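Local coordinates for protein PA4485 (Pseudomonas aeruginosa, PDB 4AVR) that is probably a lytic transglycosylase of the RlpA family that cleaves peptidoglycan strands, with a likely preference for naked glycans lacking stem peptides, at residues A[3-9]-A[66-72]; A[30-36]-A[56-62]. All coordinates share one frame; numbering follows the deposited sequence. Where two conformers were deposited one is given.

Interaction 1: residues A[3-9]-A[66-72]; sequences TGEASYY and GRIIDVS
Glu5 and Arg67 join two parallel strands by backbone and side chain alike. The amide of Glu5 donates to Gly66 O, and Glu5 O accepts from Ile68 N at 2.8 Å. On the face of the sheet that carries Glu5, Ser7 and Asp70, Arg67 meets the carboxylate side-on. In the conformer described, Arg67 NE donates to Glu5 OE1 at 2.7 Å and NH2 adds a bond to the same oxygen. The two planes are only 20° apart. The bend at chi3 (-55°) brings the guanidinium edge to that oxygen; Arg67 NH1 is taken by Ala14 O of the second subunit. A beta bulge between Glu5 and Ala6 shifts the register by one in this parallel pair, strands 2-8 and 67-71, of a domain whose family has the double-psi beta-barrel fold. Beyond it, Ser7 N binds Ile69 O, Ser7 O receives Val71 N, and Tyr9 N reaches Val71 O at 3.1 Å. Ser7 OG donates to Asp70 OD1 over 2.6 Å, approaching from above the carboxylate plane, 56° out of it, while Asp70 OD2 forms a salt bridge with Arg12 of the second subunit. Tyr9 sets its ring edge against Val71 O. On the opposite face Ala6 CB packs 3.8 Å from Ile69 CG2.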
loop_
_atom_site.group_PDB
_atom_site.type_symbol
_atom_site.label_atom_id
_atom_site.label_comp_id
_atom_site.label_asym_id
_atom_site.label_seq_id
_atom_site.Cartn_x
_atom_site.Cartn_y
_atom_site.Cartn_z
ATOM N N THR A 3 3.779 18.359 10.751
ATOM C CA THR A 3 2.546 17.588 10.823
ATOM C C THR A 3 1.990 17.392 9.434
ATOM O O THR A 3 2.050 18.296 8.599
ATOM C CB THR A 3 1.483 18.361 11.662
ATOM O OG1 THR A 3 1.973 18.656 12.971
ATOM C CG2 THR A 3 0.166 17.647 11.762
ATOM N N GLY A 4 1.400 16.223 9.194
ATOM C CA GLY A 4 0.664 15.979 7.972
ATOM C C GLY A 4 0.099 14.577 8.003
ATOM O O GLY A 4 0.182 13.889 9.027
ATOM N N GLU A 5 -0.465 14.144 6.883
ATOM C CA GLU A 5 -0.982 12.790 6.773
ATOM C C GLU A 5 0.151 11.808 6.519
ATOM O O GLU A 5 1.047 12.087 5.711
ATOM C CB GLU A 5 -2.027 12.705 5.652
ATOM C CG GLU A 5 -2.642 11.332 5.418
ATOM C CD GLU A 5 -3.542 11.307 4.187
ATOM O OE1 GLU A 5 -3.032 11.295 3.047
ATOM O OE2 GLU A 5 -4.771 11.286 4.367
ATOM N N ALA A 6 0.096 10.657 7.169
ATOM C CA ALA A 6 0.957 9.504 6.856
ATOM C C ALA A 6 0.135 8.463 6.121
ATOM O O ALA A 6 -1.045 8.261 6.402
ATOM C CB ALA A 6 1.537 8.868 8.113
ATOM N N SER A 7 0.807 7.766 5.208
ATOM C CA SER A 7 0.270 6.593 4.526
ATOM C C SER A 7 1.255 5.447 4.690
ATOM O O SER A 7 2.332 5.638 5.242
ATOM C CB SER A 7 0.107 6.881 3.034
ATOM O OG SER A 7 1.368 6.815 2.390
ATOM N N TYR A 8 0.901 4.272 4.158
ATOM C CA TYR A 8 1.864 3.181 4.079
ATOM C C TYR A 8 1.875 2.547 2.704
ATOM O O TYR A 8 0.887 2.558 1.963
ATOM C CB TYR A 8 1.697 2.150 5.194
ATOM C CG TYR A 8 0.467 1.273 5.197
ATOM C CD1 TYR A 8 0.454 0.048 4.551
ATOM C CD2 TYR A 8 -0.652 1.632 5.941
ATOM C CE1 TYR A 8 -0.652 -0.800 4.638
ATOM C CE2 TYR A 8 -1.751 0.812 6.059
ATOM C CZ TYR A 8 -1.749 -0.395 5.395
ATOM O OH TYR A 8 -2.835 -1.241 5.511
ATOM N N TYR A 9 3.040 2.023 2.350
ATOM C CA TYR A 9 3.244 1.377 1.058
ATOM C C TYR A 9 2.439 0.083 0.932
ATOM O O TYR A 9 2.363 -0.715 1.855
ATOM C CB TYR A 9 4.694 0.962 0.898
ATOM C CG TYR A 9 5.741 2.028 0.643
ATOM C CD1 TYR A 9 6.138 2.896 1.645
ATOM C CD2 TYR A 9 6.400 2.109 -0.579
ATOM C CE1 TYR A 9 7.147 3.815 1.437
ATOM C CE2 TYR A 9 7.420 3.018 -0.786
ATOM C CZ TYR A 9 7.789 3.872 0.227
ATOM O OH TYR A 9 8.813 4.775 0.050
ATOM N N GLY A 66 -0.671 17.631 1.381
ATOM C CA GLY A 66 -1.213 17.249 2.668
ATOM C C GLY A 66 -0.648 15.967 3.243
ATOM O O GLY A 66 -0.837 15.701 4.428
ATOM N N ARG A 67 0.025 15.176 2.405
ATOM C CA ARG A 67 0.664 13.932 2.839
ATOM C C ARG A 67 2.141 14.238 3.078
ATOM O O ARG A 67 2.824 14.722 2.183
ATOM C CB ARG A 67 0.447 12.815 1.793
ATOM C CG ARG A 67 0.828 11.399 2.268
ATOM C CD ARG A 67 0.261 10.305 1.371
ATOM N NE ARG A 67 -1.188 10.408 1.231
ATOM C CZ ARG A 67 -1.875 10.083 0.134
ATOM N NH1 ARG A 67 -1.255 9.642 -0.962
ATOM N NH2 ARG A 67 -3.196 10.266 0.125
ATOM N N ILE A 68 2.631 13.953 4.291
ATOM C CA ILE A 68 3.987 14.308 4.691
ATOM C C ILE A 68 4.964 13.137 4.665
ATOM O O ILE A 68 6.155 13.357 4.475
ATOM C CB ILE A 68 3.965 14.987 6.092
ATOM C CG1 ILE A 68 5.278 15.723 6.371
ATOM C CG2 ILE A 68 3.620 14.021 7.215
ATOM C CD1 ILE A 68 5.203 16.615 7.595
ATOM N N ILE A 69 4.487 11.912 4.865
ATOM C CA ILE A 69 5.391 10.767 4.957
ATOM C C ILE A 69 4.647 9.509 4.560
ATOM O O ILE A 69 3.462 9.383 4.828
ATOM C CB ILE A 69 5.989 10.675 6.385
ATOM C CG1 ILE A 69 7.219 9.769 6.457
ATOM C CG2 ILE A 69 4.935 10.313 7.428
ATOM C CD1 ILE A 69 8.044 9.975 7.712
ATOM N N ASP A 70 5.346 8.593 3.889
ATOM C CA ASP A 70 4.827 7.265 3.581
ATOM C C ASP A 70 5.731 6.251 4.258
ATOM O O ASP A 70 6.934 6.295 4.047
ATOM C CB ASP A 70 4.840 7.000 2.068
ATOM C CG ASP A 70 4.067 8.046 1.256
ATOM O OD1 ASP A 70 3.092 8.648 1.761
ATOM O OD2 ASP A 70 4.448 8.268 0.093
ATOM N N VAL A 71 5.167 5.348 5.062
ATOM C CA VAL A 71 5.979 4.440 5.874
ATOM C C VAL A 71 5.828 2.988 5.413
ATOM O O VAL A 71 4.873 2.622 4.733
ATOM C CB VAL A 71 5.637 4.576 7.385
ATOM C CG1 VAL A 71 5.775 6.025 7.836
ATOM C CG2 VAL A 71 4.250 4.029 7.693
ATOM N N SER A 72 6.786 2.163 5.812
ATOM C CA SER A 72 6.722 0.737 5.526
ATOM C C SER A 72 5.566 0.064 6.261
ATOM O O SER A 72 5.028 0.588 7.235
ATOM C CB SER A 72 8.009 0.065 5.947
ATOM O OG SER A 72 8.115 0.109 7.368
#

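Interaction 2: residues A[30-36]-A[56-62]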
loop_
_atom_site.group_PDB
_atom_site.type_symbol
_atom_site.label_atom_id
_atom_site.label_comp_id
_atom_site.label_asym_id
_atom_site.label_seq_id
_atom_site.Cartn_x
_atom_site.Cartn_y
_atom_site.Cartn_z
ATOM N N THR A 30 11.386 1.941 7.320
ATOM C CA THR A 30 11.783 2.948 6.350
ATOM C C THR A 30 10.592 3.810 5.969
ATOM O O THR A 30 9.423 3.459 6.217
ATOM C CB THR A 30 12.410 2.313 5.089
ATOM O OG1 THR A 30 11.520 1.327 4.554
ATOM C CG2 THR A 30 13.731 1.644 5.431
ATOM N N ALA A 31 10.898 4.948 5.348
ATOM C CA ALA A 31 9.880 5.886 4.931
ATOM C C ALA A 31 10.350 6.789 3.800
ATOM O O ALA A 31 11.541 6.971 3.554
ATOM C CB ALA A 31 9.417 6.735 6.115
ATOM N N ALA A 32 9.362 7.373 3.132
ATOM C CA ALA A 32 9.535 8.389 2.105
ATOM C C ALA A 32 9.239 9.767 2.650
ATOM O O ALA A 32 8.254 9.949 3.363
ATOM C CB ALA A 32 8.603 8.121 0.935
ATOM N N HIS A 33 10.059 10.741 2.263
ATOM C CA HIS A 33 9.867 12.142 2.612
ATOM C C HIS A 33 10.378 12.966 1.457
ATOM O O HIS A 33 11.291 12.545 0.749
ATOM C CB HIS A 33 10.623 12.455 3.899
ATOM C CG HIS A 33 10.361 13.836 4.447
ATOM N ND1 HIS A 33 11.107 14.919 4.105
ATOM C CD2 HIS A 33 9.395 14.276 5.330
ATOM C CE1 HIS A 33 10.633 15.989 4.759
ATOM N NE2 HIS A 33 9.589 15.604 5.503
ATOM N N ARG A 34 9.815 14.147 1.239
ATOM C CA ARG A 34 10.183 14.920 0.043
ATOM C C ARG A 34 11.596 15.469 0.051
ATOM O O ARG A 34 12.192 15.635 -1.007
ATOM C CB ARG A 34 9.219 16.073 -0.166
ATOM C CG ARG A 34 7.861 15.650 -0.690
ATOM C CD ARG A 34 6.944 16.843 -0.708
ATOM N NE ARG A 34 5.576 16.498 -1.073
ATOM C CZ ARG A 34 4.681 15.971 -0.245
ATOM N NH1 ARG A 34 5.023 15.720 1.020
ATOM N NH2 ARG A 34 3.451 15.701 -0.671
ATOM N N THR A 35 12.117 15.790 1.229
ATOM C CA THR A 35 13.372 16.556 1.298
ATOM C C THR A 35 14.433 16.059 2.275
ATOM O O THR A 35 15.607 16.392 2.088
ATOM C CB THR A 35 13.099 18.043 1.623
ATOM O OG1 THR A 35 12.431 18.143 2.890
ATOM C CG2 THR A 35 12.272 18.699 0.529
ATOM N N LEU A 36 14.075 15.298 3.304
ATOM C CA LEU A 36 15.090 14.885 4.276
ATOM C C LEU A 36 16.156 14.020 3.599
ATOM O O LEU A 36 15.851 13.224 2.704
ATOM C CB LEU A 36 14.462 14.115 5.443
ATOM C CG LEU A 36 13.817 15.000 6.494
ATOM C CD1 LEU A 36 12.881 14.169 7.374
ATOM C CD2 LEU A 36 14.855 15.741 7.331
ATOM N N ARG A 56 13.668 5.417 9.087
ATOM C CA ARG A 56 14.820 5.914 8.342
ATOM C C ARG A 56 14.353 6.278 6.934
ATOM O O ARG A 56 13.692 5.474 6.270
ATOM C CB ARG A 56 15.842 4.759 8.291
ATOM C CG ARG A 56 17.090 4.966 7.477
ATOM C CD ARG A 56 18.009 3.760 7.636
ATOM N NE ARG A 56 17.451 2.477 7.162
ATOM C CZ ARG A 56 17.522 2.050 5.905
ATOM N NH1 ARG A 56 18.113 2.784 4.967
ATOM N NH2 ARG A 56 17.018 0.873 5.578
ATOM N N ILE A 57 14.700 7.472 6.448
ATOM C CA ILE A 57 14.266 7.931 5.132
ATOM C C ILE A 57 15.085 7.233 4.035
ATOM O O ILE A 57 16.318 7.287 4.040
ATOM C CB ILE A 57 14.387 9.469 4.986
ATOM C CG1 ILE A 57 13.579 10.170 6.099
ATOM C CG2 ILE A 57 13.976 9.914 3.585
ATOM C CD1 ILE A 57 12.117 9.747 6.198
ATOM N N ASN A 58 14.398 6.594 3.101
ATOM C CA ASN A 58 15.072 5.954 1.965
ATOM C C ASN A 58 14.352 6.150 0.637
ATOM O O ASN A 58 14.678 5.472 -0.324
ATOM C CB ASN A 58 15.356 4.461 2.236
ATOM C CG ASN A 58 14.131 3.604 2.068
ATOM O OD1 ASN A 58 13.017 4.117 1.995
ATOM N ND2 ASN A 58 14.329 2.283 1.989
ATOM N N ASP A 59 13.399 7.076 0.562
ATOM C CA ASP A 59 12.628 7.237 -0.663
ATOM C C ASP A 59 12.058 8.644 -0.748
ATOM O O ASP A 59 12.036 9.377 0.244
ATOM C CB ASP A 59 11.500 6.191 -0.719
ATOM C CG ASP A 59 11.034 5.852 -2.134
ATOM O OD1 ASP A 59 11.582 6.364 -3.131
ATOM O OD2 ASP A 59 10.096 5.028 -2.240
ATOM N N ARG A 60 11.609 8.987 -1.951
ATOM C CA ARG A 60 10.920 10.225 -2.240
ATOM C C ARG A 60 9.437 9.954 -2.447
ATOM O O ARG A 60 8.951 8.849 -2.232
ATOM C CB ARG A 60 11.589 10.930 -3.442
ATOM C CG ARG A 60 13.042 11.306 -3.184
ATOM C CD ARG A 60 13.163 12.315 -2.061
ATOM N NE ARG A 60 14.553 12.595 -1.722
ATOM C CZ ARG A 60 14.989 12.838 -0.483
ATOM N NH1 ARG A 60 14.145 12.846 0.546
ATOM N NH2 ARG A 60 16.281 13.057 -0.247
ATOM N N GLY A 61 8.723 11.003 -2.832
ATOM C CA GLY A 61 7.329 11.158 -2.431
ATOM C C GLY A 61 7.298 11.628 -0.977
ATOM O O GLY A 61 8.330 11.823 -0.359
ATOM N N PRO A 62 6.098 11.778 -0.391
ATOM C CA PRO A 62 4.795 11.483 -0.966
ATOM C C PRO A 62 4.364 12.323 -2.155
ATOM O O PRO A 62 4.973 13.355 -2.482
ATOM C CB PRO A 62 3.830 11.752 0.187
ATOM C CG PRO A 62 4.647 11.623 1.412
ATOM C CD PRO A 62 6.016 12.033 1.058
HETATM O O HOH W 1 12.607 -0.353 2.443
#
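A partly buried parallel pairing within the sheet, continued by a loop held to an arginine, joins residues 30-36 to 56-62. Ala31 lies at its centre: its N donates to Arg56 O, and its O accepts from Asn58 N at 2.9 Å. Farther on, His33 N binds Asp59 O. Beside Ala31, Ile57 CD1 packs 3.9 Å from His33 CB, and Ile57 CG1 meets Leu36 CB. Thr30 CG2 lies over one face of the Arg56 guanidinium, 3.4 Å from NH2, while Arg56 NH1 forms a salt bridge with Glu22. A water links Thr30 OG1 and Asn58 ND2, which also hydrogen-bonds to Glu22. In the double-psi beta-barrel domain of this family, strand 30-32 lies between strands 67-71 and 52-59, parallel to the latter. Farther along, Arg60 bends at chi2 (-63°) and carries its guanidinium back to the 33-36 turn. Arg60 NH1 donates to His33 O at 2.9 Å and to Leu36 O at 2.8 Å, and NH2 adds a second bond to Leu36 O, both carbonyls lying in the guanidinium plane. The turn is fixed from within as well, since His33 ND1 accepts from Thr35 N and Leu36 N, and Leu36 CD1 rests 3.7 Å above the centre of the imidazole.

Overall arrangement
Interactions 1 and 2 belong to one sheet, in which strands 67-71 and 30-32 are neighbours, and their centres lie about 9 Å apart. Along the chain, interaction 2 is nested within the loop closed by interaction 1. The 3-9/66-72 contact is the more buried and relies on a longer run of strand pairing, with a carboxylate-guanidinium pair on one face. The 30-36/56-62 contact is partly exposed, has a shorter pairing and uses arginine against backbone carbonyls. Two probable hydrogen bonds bind them directly, Tyr9 OH to Asp59 OD2 (2.6 Å) and Arg34 NH1 to Arg67 O (2.7 Å). Arg12 of the second subunit reaches both contacts, in interaction 2 by hydrogen-bonding to Arg60 O.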